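Local atomic coordinates of avidin-related protein 4/5 (Gallus gallus, PDB entry 2OF8), a protein that binds biotin and biotin derivatives with high affinity, as a tetrameric avidin-family protein related to egg-white avidin. Residues A[99-104]-A[108-113]. The protein carries 2 engineered substitutions. Numbering follows the deposited sequence.
Sequences SSVNDI and WKATRV. With BNI (5-(2-oxo-hexahydro-thieno[3,4-D]imidazol-6-yl)-pentanoic acid (4-nitro-phenyl)-amide), chain C; BNI (5-(2-oxo-hexahydro-thieno[3,4-D]imidazol-6-yl)-pentanoic acid (4-nitro-phenyl)-amide), chain L; FMT (formic acid), chain J.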
loop_
_atom_site.group_PDB
_atom_site.type_symbol
_atom_site.label_atom_id
_atom_site.label_comp_id
_atom_site.label_asym_id
_atom_site.label_seq_id
_atom_site.Cartn_x
_atom_site.Cartn_y
_atom_site.Cartn_z
ATOM N N SER A 99 8.187 10.479 -1.439
ATOM C CA SER A 99 8.740 11.669 -2.058
ATOM C C SER A 99 8.626 12.863 -1.127
ATOM O O SER A 99 7.785 12.904 -0.233
ATOM C CB SER A 99 8.012 11.980 -3.361
ATOM O OG SER A 99 8.228 10.959 -4.314
ATOM N N SER A 100 9.491 13.845 -1.352
ATOM C CA SER A 100 9.440 15.095 -0.625
ATOM C C SER A 100 8.503 16.050 -1.344
ATOM O O SER A 100 8.682 16.323 -2.535
ATOM C CB SER A 100 10.835 15.703 -0.578
ATOM O OG SER A 100 10.810 17.005 -0.028
ATOM N N VAL A 101 7.510 16.556 -0.628
ATOM C CA VAL A 101 6.646 17.597 -1.166
ATOM C C VAL A 101 6.813 18.891 -0.372
ATOM O O VAL A 101 7.359 18.901 0.733
ATOM C CB VAL A 101 5.165 17.161 -1.231
ATOM C CG1 VAL A 101 5.006 16.002 -2.201
ATOM C CG2 VAL A 101 4.615 16.815 0.150
ATOM N N ASN A 102 6.341 19.984 -0.962
ATOM C CA ASN A 102 6.626 21.331 -0.469
ATOM C C ASN A 102 5.918 21.676 0.829
ATOM O O ASN A 102 6.450 22.410 1.664
ATOM C CB ASN A 102 6.254 22.371 -1.537
ATOM C CG ASN A 102 7.168 22.317 -2.746
ATOM O OD1 ASN A 102 8.258 21.740 -2.699
ATOM N ND2 ASN A 102 6.729 22.926 -3.842
ATOM N N ASP A 103 4.699 21.184 0.983
ATOM C CA ASP A 103 3.935 21.404 2.204
ATOM C C ASP A 103 2.863 20.339 2.351
ATOM O O ASP A 103 2.668 19.510 1.457
ATOM C CB ASP A 103 3.327 22.815 2.240
ATOM C CG ASP A 103 2.361 23.061 1.115
ATOM O OD1 ASP A 103 1.190 22.644 1.231
ATOM O OD2 ASP A 103 2.685 23.664 0.073
ATOM N N ILE A 104 2.158 20.372 3.472
ATOM C CA ILE A 104 1.249 19.298 3.836
ATOM C C ILE A 104 0.055 19.152 2.898
ATOM O O ILE A 104 -0.525 18.075 2.823
ATOM C CB ILE A 104 0.796 19.458 5.312
ATOM C CG1 ILE A 104 0.222 18.143 5.843
ATOM C CG2 ILE A 104 -0.206 20.605 5.466
ATOM C CD1 ILE A 104 0.146 18.092 7.342
ATOM N N TRP A 108 -0.826 14.030 0.273
ATOM C CA TRP A 108 -1.636 12.928 -0.224
ATOM C C TRP A 108 -1.000 12.188 -1.393
ATOM O O TRP A 108 -1.253 10.998 -1.555
ATOM C CB TRP A 108 -3.025 13.435 -0.638
ATOM C CG TRP A 108 -2.987 14.332 -1.828
ATOM C CD1 TRP A 108 -2.794 15.682 -1.827
ATOM C CD2 TRP A 108 -3.115 13.946 -3.200
ATOM N NE1 TRP A 108 -2.783 16.158 -3.114
ATOM C CE2 TRP A 108 -2.979 15.115 -3.978
ATOM C CE3 TRP A 108 -3.317 12.725 -3.856
ATOM C CZ2 TRP A 108 -3.053 15.101 -5.370
ATOM C CZ3 TRP A 108 -3.381 12.714 -5.233
ATOM C CH2 TRP A 108 -3.253 13.892 -5.975
ATOM N N LYS A 109 -0.198 12.869 -2.208
ATOM C CA LYS A 109 0.355 12.267 -3.420
ATOM C C LYS A 109 1.797 11.788 -3.255
ATOM O O LYS A 109 2.418 11.392 -4.228
ATOM C CB LYS A 109 0.263 13.237 -4.610
ATOM C CG LYS A 109 1.156 14.464 -4.523
ATOM C CD LYS A 109 1.008 15.349 -5.749
ATOM C CE LYS A 109 1.936 16.540 -5.694
ATOM N NZ LYS A 109 1.767 17.406 -6.891
ATOM N N ALA A 110 2.316 11.807 -2.029
ATOM C CA ALA A 110 3.743 11.615 -1.798
ATOM C C ALA A 110 4.204 10.184 -1.543
ATOM O O ALA A 110 5.390 9.985 -1.310
ATOM C CB ALA A 110 4.188 12.484 -0.634
ATOM N N THR A 111 3.309 9.197 -1.546
ATOM C CA THR A 111 3.709 7.833 -1.212
ATOM C C THR A 111 3.337 6.851 -2.305
ATOM O O THR A 111 2.165 6.650 -2.609
ATOM C CB THR A 111 3.102 7.373 0.112
ATOM O OG1 THR A 111 3.415 8.321 1.145
ATOM C CG2 THR A 111 3.740 6.053 0.559
ATOM N N ARG A 112 4.353 6.217 -2.880
ATOM C CA ARG A 112 4.193 5.147 -3.858
ATOM C C ARG A 112 4.386 3.796 -3.168
ATOM O O ARG A 112 5.080 3.703 -2.149
ATOM C CB ARG A 112 5.206 5.307 -4.989
ATOM C CG ARG A 112 4.850 6.399 -5.966
ATOM C CD ARG A 112 5.973 6.752 -6.910
ATOM N NE ARG A 112 5.520 7.695 -7.936
ATOM C CZ ARG A 112 5.288 9.001 -7.744
ATOM N NH1 ARG A 112 5.515 9.592 -6.574
ATOM N NH2 ARG A 112 4.838 9.738 -8.758
ATOM N N VAL A 113 3.769 2.763 -3.738
ATOM C CA VAL A 113 3.860 1.410 -3.223
ATOM C C VAL A 113 4.225 0.464 -4.361
ATOM O O VAL A 113 3.879 0.690 -5.520
ATOM C CB VAL A 113 2.527 1.000 -2.529
ATOM C CG1 VAL A 113 1.354 0.970 -3.502
ATOM C CG2 VAL A 113 2.659 -0.329 -1.796
HETATM C C1 BNI C . 13.576 7.843 -6.641
HETATM C C10 BNI C . 14.714 7.234 -5.811
HETATM C C9 BNI C . 15.011 5.789 -6.196
HETATM C C8 BNI C . 13.827 4.877 -5.909
HETATM C C7 BNI C . 14.016 3.506 -6.524
HETATM C C2 BNI C . 12.779 2.579 -6.231
HETATM C C6 BNI C . 11.402 0.861 -4.972
HETATM C C4 BNI C . 12.735 1.271 -7.074
HETATM C C5 BNI C . 11.838 0.272 -6.319
HETATM C C3 BNI C . 13.913 -0.666 -6.678
HETATM O O2 BNI C . 13.476 7.629 -7.845
HETATM O O3 BNI C . 14.845 -1.512 -6.669
HETATM N N1 BNI C . 12.697 -0.877 -6.176
HETATM N N2 BNI C . 13.997 0.562 -7.176
HETATM S S1 BNI C . 12.762 1.976 -4.504
HETATM N N17 BNI C . 12.637 8.566 -6.028
HETATM C C18 BNI C . 11.552 9.253 -6.508
HETATM C C20 BNI C . 11.276 10.583 -6.068
HETATM C C21 BNI C . 10.126 11.281 -6.580
HETATM C C22 BNI C . 9.254 10.636 -7.556
HETATM C C23 BNI C . 9.534 9.304 -8.000
HETATM C C24 BNI C . 10.670 8.610 -7.492
HETATM N N25 BNI C . 8.057 11.396 -8.086
HETATM O O26 BNI C . 7.812 12.507 -7.714
HETATM O O27 BNI C . 7.316 10.908 -8.888
HETATM C C1 BNI L . -5.087 12.622 -10.424
HETATM C C10 BNI L . -6.584 12.288 -10.379
HETATM C C9 BNI L . -7.251 12.676 -9.064
HETATM C C8 BNI L . -6.695 11.856 -7.902
HETATM C C7 BNI L . -7.268 12.347 -6.592
HETATM C C2 BNI L . -6.801 11.465 -5.377
HETATM C C6 BNI L . -6.964 9.597 -3.663
HETATM C C4 BNI L . -7.052 12.095 -3.971
HETATM C C5 BNI L . -7.082 10.936 -2.958
HETATM C C3 BNI L . -9.049 12.143 -2.840
HETATM O O2 BNI L . -4.676 13.670 -9.934
HETATM O O3 BNI L . -10.195 12.502 -2.466
HETATM N N1 BNI L . -8.363 11.117 -2.326
HETATM N N2 BNI L . -8.356 12.724 -3.808
HETATM S S1 BNI L . -7.704 9.880 -5.308
HETATM N N17 BNI L . -4.232 11.736 -10.951
HETATM C C18 BNI L . -2.895 11.747 -11.236
HETATM C C20 BNI L . -2.377 11.229 -12.464
HETATM C C21 BNI L . -0.954 11.262 -12.712
HETATM C C22 BNI L . -0.042 11.820 -11.712
HETATM C C23 BNI L . -0.576 12.335 -10.482
HETATM C C24 BNI L . -1.976 12.296 -10.235
HETATM N N25 BNI L . 1.451 11.847 -11.979
HETATM O O26 BNI L . 1.916 11.423 -13.003
HETATM O O27 BNI L . 2.219 12.299 -11.180
HETATM C C FMT J . 4.041 22.293 5.517
HETATM O O1 FMT J . 2.824 22.305 5.727
HETATM O O2 FMT J . 4.747 23.302 5.574
HETATM O O HOH W 1 6.665 8.753 -4.106
HETATM O O HOH W 2 -2.500 16.160 1.620
#
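The carbonyl oxygen of A110 takes a hydrogen bond from the backbone N of S99 (2.8 Å, N-H...O angle 160°) and a second, weak one from a water. The first bond closes the base of the connection between strands 89-98 and 111-120, the last hairpin of the antiparallel avidin β-barrel. The same water ties the polar side chains together: it lies 2.7 Å from S99 OG in the conformer described and accepts from R112 NH1 at 2.8 Å, in the plane of the guanidinium. In that conformer OG is anti to its own carbonyl carbon (chi1 -65°) and faces this water. The nitro oxygen O27 of the ligand in this subunit's pocket lies above the plane of the R112 guanidinium, with NH2 its nearest atom at 2.7 Å; this is a close face contact and not an in-plane hydrogen bond, and the cation may polarise the nitro group. R112 NE is hydrogen-bonded to K109 O of the second subunit, holding the guanidinium at the interface. On the apolar side, V101 CG1 packs against A110 CB at 3.9 Å. Farther along the loop, another water bridges I104 O and W108 N. W108 itself serves the neighbouring pocket, as in avidin, where a tryptophan is lent across an interface: its CZ3 lies 3.6 Å from C2 of the ligand bound by the second subunit.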